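Long-range contacts in superoxide dismutase [Mn], mitochondrial (Saccharomyces cerevisiae S288C, PDB 4F6E), which converts superoxide radicals into hydrogen peroxide and molecular oxygen, using one manganese ion in each subunit of a homotetramer: residues Thr79-Phe84 and Tyr152-Val157; Ser131-Ile136 and Ala166-Glu171. The protein carries 2 engineered substitutions. All blocks are in the same frame, centred on the assembly; numbering follows the deposited sequence.

Contact 1 (Thr79-Phe84 and Tyr152-Val157); sequences TNHCLF and YNQDTV. With MN (manganese (II) ion), chain E.
Asn80 and Thr156 meet because each first torsion aims a polar group across the gap: the amide of Asn80 stands anti to its carbonyl carbon (chi1 -75°), while OG1 of Thr156 is swung opposite its own backbone N (chi1 -166°). Helix 74-86, from the alpha-hairpin region of the iron/manganese superoxide dismutase fold, is thereby joined to a type II' beta turn, Tyr152 to Asp155, of the C-terminal region, beside the metal. Thr156 OG1 donates to Asn80 OD1 at 2.6 Å, lying in the carbonyl plane. The other half of the amide serves two acceptors: Asn80 ND2 reaches Gln154 OE1 at 3.2 Å, almost straight (172° at the hydrogen), and the backbone O of Asp155 at 3.2 Å, meeting that carbonyl from above its plane. Asparagine suits the place because one short, flat group both accepts and donates, and the hydroxyl donor on one side and two acceptors on the other fix which end is oxygen. Replacing the amide by an alanine's methyl would take away the acceptor of Thr156 OG1 and one of the donors to the Asp155 carbonyl, and would probably let the Gln154 amide turn more easily. Gln154 OE1 also receives Trp133 NE1; with both donors on the oxygen, NE2 is left to face the metal site. There NE2 of Gln154 comes within 3.6 Å of CE1 at the edge of the His81 ring, whose ND1 is held by the carbonyl of Gly77. His81 NE2 binds manganese at 2.2 Å, and Gln154 NE2 donates at 2.9 Å to the water that is itself a manganese ligand.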
ATOM      1  N   THR A  79     -12.056  -3.207  16.281  1.00 10.89           N
ATOM      2  CA  THR A  79     -11.027  -3.396  17.302  1.00  9.33           C
ATOM      3  C   THR A  79     -10.453  -2.057  17.761  1.00  7.98           C
ATOM      4  O   THR A  79     -10.314  -1.815  18.965  1.00 10.10           O
ATOM      5  CB  THR A  79      -9.888  -4.281  16.759  1.00 12.60           C
ATOM      6  OG1 THR A  79     -10.418  -5.572  16.422  1.00 14.18           O
ATOM      7  CG2 THR A  79      -8.786  -4.458  17.805  1.00 11.82           C
ATOM      8  N   ASN A  80     -10.128  -1.198  16.800  1.00  8.43           N
ATOM      9  CA  ASN A  80      -9.466   0.067  17.127  1.00  8.38           C
ATOM     10  C   ASN A  80     -10.348   0.962  17.970  1.00  9.03           C
ATOM     11  O   ASN A  80      -9.864   1.615  18.896  1.00  9.39           O
ATOM     12  CB  ASN A  80      -9.047   0.834  15.863  1.00  8.28           C
ATOM     13  CG  ASN A  80      -7.826   0.237  15.175  1.00 11.59           C
ATOM     14  OD1 ASN A  80      -6.992  -0.435  15.790  1.00 10.39           O
ATOM     15  ND2 ASN A  80      -7.715   0.499  13.872  1.00  8.57           N
ATOM     16  N   HIS A  81     -11.644   1.001  17.663  1.00 10.32           N
ATOM     17  CA  HIS A  81     -12.555   1.821  18.463  1.00  8.85           C
ATOM     18  C   HIS A  81     -12.776   1.251  19.844  1.00  9.28           C
ATOM     19  O   HIS A  81     -12.903   2.007  20.808  1.00  9.58           O
ATOM     20  CB  HIS A  81     -13.871   2.108  17.734  1.00  9.22           C
ATOM     21  CG  HIS A  81     -13.697   3.028  16.577  1.00  9.75           C
ATOM     22  ND1 HIS A  81     -13.294   2.587  15.334  1.00  9.51           N
ATOM     23  CD2 HIS A  81     -13.782   4.374  16.497  1.00  8.19           C
ATOM     24  CE1 HIS A  81     -13.185   3.623  14.523  1.00  8.25           C
ATOM     25  NE2 HIS A  81     -13.475   4.717  15.205  1.00  9.56           N
ATOM     26  N   CYS A  82     -12.782  -0.075  19.972  1.00  8.49           N
ATOM     27  CA  CYS A  82     -12.873  -0.658  21.314  1.00 10.94           C
ATOM     28  C   CYS A  82     -11.681  -0.230  22.159  1.00 10.32           C
ATOM     29  O   CYS A  82     -11.844   0.154  23.322  1.00 11.95           O
ATOM     30  CB  CYS A  82     -12.944  -2.182  21.267  1.00  8.73           C
ATOM     31  SG  CYS A  82     -14.562  -2.816  20.766  1.00 13.77           S
ATOM     32  N   LEU A  83     -10.487  -0.270  21.575  1.00  7.05           N
ATOM     33  CA  LEU A  83      -9.283   0.153  22.299  1.00  8.98           C
ATOM     34  C   LEU A  83      -9.384   1.625  22.692  1.00  8.84           C
ATOM     35  O   LEU A  83      -9.041   1.999  23.817  1.00  8.91           O
ATOM     36  CB  LEU A  83      -8.024  -0.067  21.451  1.00  9.67           C
ATOM     37  CG  LEU A  83      -7.672  -1.535  21.165  1.00 10.10           C
ATOM     38  CD1 LEU A  83      -6.610  -1.662  20.095  1.00 11.89           C
ATOM     39  CD2 LEU A  83      -7.204  -2.224  22.442  1.00 14.33           C
ATOM     40  N   PHE A  84      -9.842   2.441  21.746  1.00  8.16           N
ATOM     41  CA  PHE A  84      -9.941   3.889  21.913  1.00  8.18           C
ATOM     42  C   PHE A  84     -10.813   4.228  23.110  1.00  7.95           C
ATOM     43  O   PHE A  84     -10.377   4.956  24.005  1.00  8.93           O
ATOM     44  CB  PHE A  84     -10.512   4.490  20.619  1.00  8.04           C
ATOM     45  CG  PHE A  84     -10.465   5.996  20.548  1.00  8.11           C
ATOM     46  CD1 PHE A  84      -9.275   6.679  20.740  1.00  9.97           C
ATOM     47  CD2 PHE A  84     -11.611   6.721  20.238  1.00  9.75           C
ATOM     48  CE1 PHE A  84      -9.228   8.067  20.651  1.00  9.05           C
ATOM     49  CE2 PHE A  84     -11.567   8.105  20.136  1.00  8.58           C
ATOM     50  CZ  PHE A  84     -10.380   8.778  20.342  1.00  8.62           C
ATOM     51  N   TYR A 152      -2.648   3.355   8.849  1.00  9.02           N
ATOM     52  CA  TYR A 152      -3.605   4.014   7.970  1.00 11.96           C
ATOM     53  C   TYR A 152      -4.963   3.335   7.968  1.00  9.25           C
ATOM     54  O   TYR A 152      -5.075   2.125   8.191  1.00  7.32           O
ATOM     55  CB  TYR A 152      -3.045   4.140   6.550  1.00 10.55           C
ATOM     56  CG  TYR A 152      -2.117   5.316   6.442  1.00 12.46           C
ATOM     57  CD1 TYR A 152      -2.523   6.498   5.834  1.00 13.14           C
ATOM     58  CD2 TYR A 152      -0.843   5.264   6.988  1.00 14.03           C
ATOM     59  CE1 TYR A 152      -1.667   7.588   5.752  1.00 15.71           C
ATOM     60  CE2 TYR A 152       0.015   6.357   6.920  1.00 13.40           C
ATOM     61  CZ  TYR A 152      -0.407   7.512   6.302  1.00 16.10           C
ATOM     62  OH  TYR A 152       0.451   8.589   6.235  1.00 17.78           O
ATOM     63  N   ASN A 153      -6.002   4.135   7.745  1.00  8.94           N
ATOM     64  CA  ASN A 153      -7.371   3.636   7.634  1.00  8.75           C
ATOM     65  C   ASN A 153      -7.784   2.890   8.885  1.00  7.77           C
ATOM     66  O   ASN A 153      -7.711   3.468   9.960  1.00  9.29           O
ATOM     67  CB  ASN A 153      -7.512   2.832   6.347  1.00 11.10           C
ATOM     68  CG  ASN A 153      -7.097   3.660   5.154  1.00 13.58           C
ATOM     69  OD1 ASN A 153      -7.473   4.824   5.065  1.00 11.85           O
ATOM     70  ND2 ASN A 153      -6.251   3.109   4.293  1.00 16.85           N
ATOM     71  N   GLN A 154      -8.190   1.630   8.772  1.00  8.84           N
ATOM     72  CA  GLN A 154      -8.445   0.848   9.978  1.00  9.70           C
ATOM     73  C   GLN A 154      -7.436  -0.280  10.165  1.00  8.61           C
ATOM     74  O   GLN A 154      -7.714  -1.273  10.846  1.00 10.55           O
ATOM     75  CB  GLN A 154      -9.896   0.334  10.044  1.00 11.33           C
ATOM     76  CG  GLN A 154     -10.952   1.438  10.131  1.00  8.56           C
ATOM     77  CD  GLN A 154     -10.807   2.330  11.361  1.00  9.33           C
ATOM     78  OE1 GLN A 154     -10.080   2.011  12.310  1.00  8.98           O
ATOM     79  NE2 GLN A 154     -11.513   3.458  11.348  1.00 11.15           N
ATOM     80  N   ASP A 155      -6.243  -0.114   9.599  1.00  8.52           N
ATOM     81  CA  ASP A 155      -5.165  -1.040   9.926  1.00  9.85           C
ATOM     82  C   ASP A 155      -4.885  -0.927  11.421  1.00 10.23           C
ATOM     83  O   ASP A 155      -5.111   0.119  12.031  1.00 12.38           O
ATOM     84  CB  ASP A 155      -3.911  -0.741   9.113  1.00 11.14           C
ATOM     85  CG  ASP A 155      -4.107  -0.982   7.619  1.00 15.53           C
ATOM     86  OD1 ASP A 155      -5.125  -1.594   7.226  1.00 21.54           O
ATOM     87  OD2 ASP A 155      -3.233  -0.561   6.838  1.00 16.47           O
ATOM     88  N   THR A 156      -4.413  -2.008  12.023  1.00 11.79           N
ATOM     89  CA  THR A 156      -4.175  -1.972  13.463  1.00 10.19           C
ATOM     90  C   THR A 156      -2.845  -2.627  13.778  1.00 13.98           C
ATOM     91  O   THR A 156      -2.163  -3.121  12.878  1.00 14.88           O
ATOM     92  CB  THR A 156      -5.334  -2.625  14.259  1.00 11.42           C
ATOM     93  OG1 THR A 156      -5.221  -2.282  15.654  1.00 14.12           O
ATOM     94  CG2 THR A 156      -5.309  -4.130  14.108  1.00 15.87           C
ATOM     95  N   VAL A 157      -2.460  -2.601  15.051  1.00  9.14           N
ATOM     96  CA  VAL A 157      -1.227  -3.264  15.460  1.00 11.41           C
ATOM     97  C   VAL A 157      -1.522  -4.686  15.918  1.00 10.58           C
ATOM     98  O   VAL A 157      -2.362  -4.909  16.784  1.00 15.19           O
ATOM     99  CB  VAL A 157      -0.483  -2.467  16.542  1.00 11.44           C
ATOM    100  CG1 VAL A 157       0.134  -1.219  15.925  1.00 12.14           C
ATOM    101  CG2 VAL A 157      -1.429  -2.071  17.669  1.00 13.64           C
TER
HETATM  102 MN    MN E 301     -12.989   6.751  14.477  1.00  9.87          MN
HETATM  103  O   HOH W   1     -11.415   5.896  12.918  1.00 10.97           O

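Contact 2 (Ser131-Ile136 and Ala166-Glu171); sequences SGWAFI and AIDAWE. With MN (manganese (II) ion), chain E.
Trp133 spreads its indole over Asp168: Asp168 CB sits 3.7 Å from the centroid of the six-membered ring, over its face, and the carboxylate lies stacked on the indole, the two planes only 4° apart. The stacking probably limits rotation of the carboxylate about its CB-CG bond. Chi1 of Asp168 (-167°) sends CG opposite the backbone N, bringing OD2 to manganese at 2.1 Å. The other oxygen is gripped twice, since OD1 takes a hydrogen bond at 2.9 Å from the metal-bound water and another from Trp170 N at 3.1 Å, the latter closing an Asx turn and coming from above the carboxylate plane.

Trp170, just past the strand, is clasped between unlike partners. CB of Ser131 stands over the five-membered ring, 3.4 Å from its centroid, as a CH-pi contact, and the metal-bound water lies above the opposite face, offset toward the rim. Trp170 NE1 is taken by the Asn153 carbonyl, while the two indoles meet obliquely at 58°. Gly132, its backbone extended beyond what most residues tolerate, lies against Trp170, and its carbonyl accepts from Ala169 N.

Ala166 lies on the same face of the sheet as Trp133, Phe135 and Asp168. Its CB comes to 3.6 Å from Phe135 CE1, and a methyl is small enough to sit beside both the Phe135 ring and the Trp133 indole. On the backbone, Ala134 and Ile167 form an antiparallel hydrogen-bonded pair, Ile167 N to Ala134 O measuring 2.9 Å.

Strand 132-136 is the central strand of the three-stranded antiparallel sheet, with 165-168 on one flank and 148-152 on the other; helix 74-86 covers the aromatic face, with Asn80 against Trp133 and Phe135 and Phe84 against Asp168.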
ATOM      1  N   SER A 131      -6.506   9.156   6.501  1.00  7.53           N
ATOM      2  CA  SER A 131      -7.150   8.666   7.721  1.00  8.33           C
ATOM      3  C   SER A 131      -6.230   7.655   8.372  1.00  7.40           C
ATOM      4  O   SER A 131      -5.555   6.916   7.678  1.00  9.10           O
ATOM      5  CB  SER A 131      -8.446   7.930   7.386  1.00  9.28           C
ATOM      6  OG  SER A 131      -9.384   8.758   6.709  1.00 10.85           O
ATOM      7  N   GLY A 132      -6.213   7.608   9.705  1.00  8.06           N
ATOM      8  CA  GLY A 132      -5.451   6.578  10.387  1.00  7.14           C
ATOM      9  C   GLY A 132      -5.396   6.795  11.884  1.00  8.13           C
ATOM     10  O   GLY A 132      -6.252   7.494  12.449  1.00  8.05           O
ATOM     11  N   TRP A 133      -4.372   6.205  12.507  1.00  6.19           N
ATOM     12  CA  TRP A 133      -4.240   6.101  13.959  1.00  7.14           C
ATOM     13  C   TRP A 133      -2.787   6.253  14.332  1.00  7.56           C
ATOM     14  O   TRP A 133      -1.899   5.975  13.527  1.00  9.44           O
ATOM     15  CB  TRP A 133      -4.655   4.686  14.431  1.00  6.50           C
ATOM     16  CG  TRP A 133      -6.118   4.408  14.268  1.00  7.09           C
ATOM     17  CD1 TRP A 133      -6.769   4.074  13.109  1.00  8.64           C
ATOM     18  CD2 TRP A 133      -7.131   4.513  15.282  1.00  6.16           C
ATOM     19  NE1 TRP A 133      -8.115   3.948  13.348  1.00  8.57           N
ATOM     20  CE2 TRP A 133      -8.365   4.202  14.671  1.00  8.02           C
ATOM     21  CE3 TRP A 133      -7.106   4.792  16.654  1.00  8.82           C
ATOM     22  CZ2 TRP A 133      -9.573   4.189  15.382  1.00  9.64           C
ATOM     23  CZ3 TRP A 133      -8.310   4.783  17.358  1.00  9.31           C
ATOM     24  CH2 TRP A 133      -9.522   4.480  16.721  1.00  9.12           C
ATOM     25  N   ALA A 134      -2.536   6.666  15.565  1.00  7.20           N
ATOM     26  CA  ALA A 134      -1.225   6.411  16.162  1.00  6.87           C
ATOM     27  C   ALA A 134      -1.418   5.520  17.369  1.00  9.23           C
ATOM     28  O   ALA A 134      -2.427   5.632  18.071  1.00  8.62           O
ATOM     29  CB  ALA A 134      -0.539   7.705  16.568  1.00 10.59           C
ATOM     30  N   PHE A 135      -0.450   4.641  17.610  1.00  8.87           N
ATOM     31  CA  PHE A 135      -0.502   3.760  18.767  1.00 10.80           C
ATOM     32  C   PHE A 135       0.802   3.879  19.536  1.00  9.73           C
ATOM     33  O   PHE A 135       1.887   3.757  18.948  1.00  9.76           O
ATOM     34  CB  PHE A 135      -0.668   2.289  18.344  1.00  9.96           C
ATOM     35  CG  PHE A 135      -1.959   1.982  17.628  1.00  8.49           C
ATOM     36  CD1 PHE A 135      -3.072   1.530  18.323  1.00 10.70           C
ATOM     37  CD2 PHE A 135      -2.039   2.104  16.246  1.00  7.88           C
ATOM     38  CE1 PHE A 135      -4.262   1.230  17.647  1.00 11.74           C
ATOM     39  CE2 PHE A 135      -3.213   1.795  15.559  1.00  8.74           C
ATOM     40  CZ  PHE A 135      -4.325   1.360  16.262  1.00 10.43           C
ATOM     41  N   ILE A 136       0.716   4.101  20.850  1.00  7.68           N
ATOM     42  CA  ILE A 136       1.861   3.834  21.719  1.00  7.47           C
ATOM     43  C   ILE A 136       1.795   2.322  21.979  1.00 10.09           C
ATOM     44  O   ILE A 136       0.746   1.819  22.389  1.00  9.97           O
ATOM     45  CB  ILE A 136       1.779   4.621  23.041  1.00  8.65           C
ATOM     46  CG1 ILE A 136       1.674   6.127  22.751  1.00 10.52           C
ATOM     47  CG2 ILE A 136       2.982   4.296  23.970  1.00  9.13           C
ATOM     48  CD1 ILE A 136       1.486   6.983  24.001  1.00 12.06           C
ATOM     49  N   ALA A 166      -4.290   4.042  21.994  1.00  7.01           N
ATOM     50  CA  ALA A 166      -4.705   4.265  20.615  1.00  6.33           C
ATOM     51  C   ALA A 166      -5.295   5.672  20.500  1.00  7.67           C
ATOM     52  O   ALA A 166      -6.152   6.033  21.292  1.00  8.78           O
ATOM     53  CB  ALA A 166      -5.735   3.222  20.215  1.00  9.38           C
ATOM     54  N   ILE A 167      -4.834   6.456  19.520  1.00  6.67           N
ATOM     55  CA  ILE A 167      -5.411   7.775  19.254  1.00  6.46           C
ATOM     56  C   ILE A 167      -5.919   7.838  17.813  1.00  5.90           C
ATOM     57  O   ILE A 167      -5.170   7.622  16.863  1.00  8.32           O
ATOM     58  CB  ILE A 167      -4.390   8.915  19.471  1.00  6.27           C
ATOM     59  CG1 ILE A 167      -3.798   8.860  20.886  1.00  8.56           C
ATOM     60  CG2 ILE A 167      -5.045  10.282  19.195  1.00  9.37           C
ATOM     61  CD1 ILE A 167      -4.799   9.120  22.007  1.00 10.50           C
ATOM     62  N   ASP A 168      -7.211   8.110  17.671  1.00  6.50           N
ATOM     63  CA  ASP A 168      -7.872   8.163  16.370  1.00  6.60           C
ATOM     64  C   ASP A 168      -7.555   9.480  15.662  1.00  9.61           C
ATOM     65  O   ASP A 168      -7.793  10.552  16.215  1.00  7.86           O
ATOM     66  CB  ASP A 168      -9.380   8.038  16.610  1.00  8.25           C
ATOM     67  CG  ASP A 168     -10.169   7.762  15.359  1.00 11.86           C
ATOM     68  OD1 ASP A 168      -9.613   7.677  14.243  1.00  9.19           O
ATOM     69  OD2 ASP A 168     -11.393   7.648  15.529  1.00  8.85           O
ATOM     70  N   ALA A 169      -7.012   9.396  14.446  1.00  6.77           N
ATOM     71  CA  ALA A 169      -6.715  10.589  13.639  1.00  6.96           C
ATOM     72  C   ALA A 169      -7.634  10.740  12.428  1.00  6.99           C
ATOM     73  O   ALA A 169      -7.394  11.606  11.586  1.00  8.50           O
ATOM     74  CB  ALA A 169      -5.235  10.587  13.188  1.00  8.34           C
ATOM     75  N   TRP A 170      -8.674   9.911  12.323  1.00  5.70           N
ATOM     76  CA  TRP A 170      -9.672  10.145  11.270  1.00  7.50           C
ATOM     77  C   TRP A 170     -10.342  11.483  11.515  1.00  7.20           C
ATOM     78  O   TRP A 170     -10.534  11.894  12.661  1.00  8.31           O
ATOM     79  CB  TRP A 170     -10.749   9.064  11.277  1.00  7.78           C
ATOM     80  CG  TRP A 170     -10.366   7.762  10.647  1.00  8.38           C
ATOM     81  CD1 TRP A 170      -9.314   6.954  10.991  1.00  8.09           C
ATOM     82  CD2 TRP A 170     -11.064   7.092   9.593  1.00  7.19           C
ATOM     83  NE1 TRP A 170      -9.315   5.822  10.197  1.00  9.40           N
ATOM     84  CE2 TRP A 170     -10.379   5.885   9.337  1.00  7.53           C
ATOM     85  CE3 TRP A 170     -12.192   7.402   8.833  1.00  8.57           C
ATOM     86  CZ2 TRP A 170     -10.790   4.984   8.349  1.00  8.62           C
ATOM     87  CZ3 TRP A 170     -12.593   6.514   7.855  1.00  9.18           C
ATOM     88  CH2 TRP A 170     -11.902   5.316   7.627  1.00 10.04           C
ATOM     89  N   GLU A 171     -10.704  12.166  10.432  1.00  8.53           N
ATOM     90  CA  GLU A 171     -11.305  13.477  10.563  1.00  9.27           C
ATOM     91  C   GLU A 171     -12.618  13.445  11.359  1.00  8.45           C
ATOM     92  O   GLU A 171     -12.918  14.403  12.079  1.00  9.98           O
ATOM     93  CB  GLU A 171     -11.479  14.115   9.174  1.00  8.71           C
ATOM     94  CG  GLU A 171     -10.132  14.517   8.555  1.00  9.71           C
ATOM     95  CD  GLU A 171     -10.239  15.154   7.169  1.00  8.45           C
ATOM     96  OE1 GLU A 171     -11.004  14.638   6.324  1.00  9.36           O
ATOM     97  OE2 GLU A 171      -9.502  16.141   6.920  1.00 10.61           O
TER
HETATM   98 MN    MN E 301     -12.989   6.751  14.477  1.00  9.87          MN
HETATM   99  O   HOH W   2     -10.765  10.743   7.996  1.00 12.03           O
HETATM  100  O   HOH W   1     -11.415   5.896  12.918  1.00 10.97           O

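Both contacts are buried and share the manganese ion, for which contact 1 supplies His81 and contact 2 Asp168, and its bound water. Contact 1 joins the two family regions, helix to turn, and relies on side-chain amide and hydroxyl bonds; contact 2 stays within the C-terminal region and combines backbone pairing with aromatic faces. The first is the smaller and reaches partly exposed residues, whereas every touching residue of the second is buried. They meet directly: Asn153 N lies 2.8 Å from Ser131 O, a probable hydrogen bond, and Phe84 CD1 packs 3.2 Å from Ala166 O. Along the chain their segments alternate, and both close on the same metal.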